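Local coordinates for protein putative TIM-barrel metal-dependent hydrolase (Mycobacterium avium subsp. paratuberculosis S397, PDB 4DZI) that probably acts as a metal-dependent hydrolase of the amidohydrolase superfamily, holding two metal ions, cadmium in this crystal, in its active site, at residues A172-A177 / K204-G209. Residues are numbered along the deposited sequence; the frame is centred on the assembly and turned at random.
Sequences ADPTRA and KPRSLG
R206 reaches over from the loop after strand 192-193 and hydrogen-bonds the backbone of A172, just ahead of helix 174-186. Its NH2 donates a hydrogen bond to A172 O, 2.8 Å long, with an N-H...O angle of 155°. The oxygen lies practically in the guanidinium plane, while the donor comes in from well above the A172 carbonyl plane. A water closes a second route, accepting from R206 NH1 at 2.9 Å and donating to A172 O at 3.2 Å. NH2 also bonds L171 O and NE bonds H213, so each guanidinium nitrogen has a partner, which should restrict its rotation.

The P174 ring packs obliquely against the guanidinium, CD 3.5 Å from R206 NH2, and also touches S212 and H213. A bend at chi3 (-71°) turns the guanidinium to bring NH2 to A172 O.

Within 172-177, D173 N-caps the helix, OD1 taking a straight bond from R176 N at 3.1 Å and a weak one from T175 N; within 204-209, S207 OG accepts from G209 N in an ST turn.

This is a charged side chain bonded to neutral carbonyls: one arginine ties two successive beta-alpha loops of the TIM-barrel together without an ion pair between the segments.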
loop_
_atom_site.group_PDB
_atom_site.type_symbol
_atom_site.label_atom_id
_atom_site.label_comp_id
_atom_site.label_asym_id
_atom_site.label_seq_id
_atom_site.Cartn_x
_atom_site.Cartn_y
_atom_site.Cartn_z
ATOM N N ALA C 172 -9.177 -2.261 -21.843
ATOM C CA ALA C 172 -10.015 -3.402 -21.444
ATOM C C ALA C 172 -10.171 -4.403 -22.581
ATOM O O ALA C 172 -10.207 -5.604 -22.351
ATOM C CB ALA C 172 -11.374 -2.950 -20.907
ATOM N N ASP C 173 -10.294 -3.898 -23.803
ATOM C CA ASP C 173 -10.262 -4.762 -25.002
ATOM C C ASP C 173 -9.088 -4.256 -25.825
ATOM O O ASP C 173 -9.174 -3.166 -26.426
ATOM C CB ASP C 173 -11.572 -4.579 -25.762
ATOM C CG ASP C 173 -11.595 -5.302 -27.124
ATOM O OD1 ASP C 173 -10.542 -5.497 -27.755
ATOM O OD2 ASP C 173 -12.705 -5.641 -27.566
ATOM N N PRO C 174 -7.955 -4.989 -25.827
ATOM C CA PRO C 174 -6.778 -4.329 -26.365
ATOM C C PRO C 174 -6.789 -4.090 -27.873
ATOM O O PRO C 174 -6.079 -3.207 -28.344
ATOM C CB PRO C 174 -5.632 -5.288 -26.009
ATOM C CG PRO C 174 -6.111 -5.987 -24.797
ATOM C CD PRO C 174 -7.600 -6.155 -24.997
ATOM N N THR C 175 -7.572 -4.862 -28.617
ATOM C CA THR C 175 -7.689 -4.642 -30.063
ATOM C C THR C 175 -8.496 -3.379 -30.322
ATOM O O THR C 175 -8.094 -2.529 -31.127
ATOM C CB THR C 175 -8.416 -5.816 -30.716
ATOM O OG1 THR C 175 -7.571 -6.959 -30.638
ATOM C CG2 THR C 175 -8.732 -5.517 -32.174
ATOM N N ARG C 176 -9.629 -3.252 -29.621
ATOM C CA ARG C 176 -10.426 -2.033 -29.710
ATOM C C ARG C 176 -9.651 -0.815 -29.176
ATOM O O ARG C 176 -9.833 0.293 -29.676
ATOM C CB ARG C 176 -11.784 -2.201 -29.045
ATOM C CG ARG C 176 -12.658 -0.962 -29.067
ATOM C CD ARG C 176 -13.147 -0.628 -30.467
ATOM N NE ARG C 176 -13.644 0.743 -30.568
ATOM C CZ ARG C 176 -14.867 1.129 -30.214
ATOM N NH1 ARG C 176 -15.732 0.251 -29.717
ATOM N NH2 ARG C 176 -15.225 2.400 -30.358
ATOM N N ALA C 177 -8.761 -1.035 -28.200
ATOM C CA ALA C 177 -7.933 0.044 -27.665
ATOM C C ALA C 177 -6.990 0.641 -28.733
ATOM O O ALA C 177 -6.749 1.852 -28.747
ATOM C CB ALA C 177 -7.144 -0.444 -26.446
ATOM N N LYS C 204 -10.311 -12.131 -16.619
ATOM C CA LYS C 204 -9.731 -11.730 -15.341
ATOM C C LYS C 204 -8.987 -10.410 -15.584
ATOM O O LYS C 204 -8.709 -10.077 -16.723
ATOM C CB LYS C 204 -8.710 -12.760 -14.883
ATOM C CG LYS C 204 -7.515 -12.887 -15.821
ATOM C CD LYS C 204 -6.594 -14.032 -15.419
ATOM C CE LYS C 204 -6.108 -13.849 -13.992
ATOM N NZ LYS C 204 -4.924 -14.704 -13.684
ATOM N N PRO C 205 -8.657 -9.668 -14.513
ATOM C CA PRO C 205 -7.966 -8.388 -14.731
ATOM C C PRO C 205 -6.536 -8.579 -15.225
ATOM O O PRO C 205 -5.958 -9.648 -15.042
ATOM C CB PRO C 205 -7.959 -7.728 -13.345
ATOM C CG PRO C 205 -8.201 -8.840 -12.370
ATOM C CD PRO C 205 -8.925 -9.948 -13.087
ATOM N N ARG C 206 -5.959 -7.541 -15.833
ATOM C CA ARG C 206 -4.584 -7.606 -16.349
ATOM C C ARG C 206 -3.671 -6.497 -15.776
ATOM O O ARG C 206 -4.114 -5.393 -15.414
ATOM C CB ARG C 206 -4.548 -7.533 -17.888
ATOM C CG ARG C 206 -5.223 -8.683 -18.633
ATOM C CD ARG C 206 -5.002 -8.503 -20.126
ATOM N NE ARG C 206 -5.757 -7.381 -20.709
ATOM C CZ ARG C 206 -7.070 -7.377 -20.962
ATOM N NH1 ARG C 206 -7.850 -8.418 -20.647
ATOM N NH2 ARG C 206 -7.644 -6.299 -21.495
ATOM N N SER C 207 -2.390 -6.816 -15.676
ATOM C CA SER C 207 -1.339 -5.839 -15.423
ATOM C C SER C 207 -1.294 -4.843 -16.590
ATOM O O SER C 207 -1.574 -5.207 -17.726
ATOM C CB SER C 207 -0.010 -6.589 -15.357
ATOM O OG SER C 207 1.069 -5.707 -15.286
ATOM N N LEU C 208 -0.949 -3.588 -16.302
ATOM C CA LEU C 208 -0.731 -2.605 -17.371
ATOM C C LEU C 208 0.336 -3.101 -18.344
ATOM O O LEU C 208 0.277 -2.807 -19.534
ATOM C CB LEU C 208 -0.355 -1.250 -16.770
ATOM C CG LEU C 208 -1.604 -0.521 -16.240
ATOM C CD1 LEU C 208 -1.200 0.562 -15.245
ATOM C CD2 LEU C 208 -2.372 0.109 -17.401
ATOM N N GLY C 209 1.285 -3.878 -17.833
ATOM C CA GLY C 209 2.365 -4.480 -18.641
ATOM C C GLY C 209 2.112 -5.842 -19.274
ATOM O O GLY C 209 3.069 -6.470 -19.734
HETATM O O HOH W 1 -10.403 -8.739 -21.923
#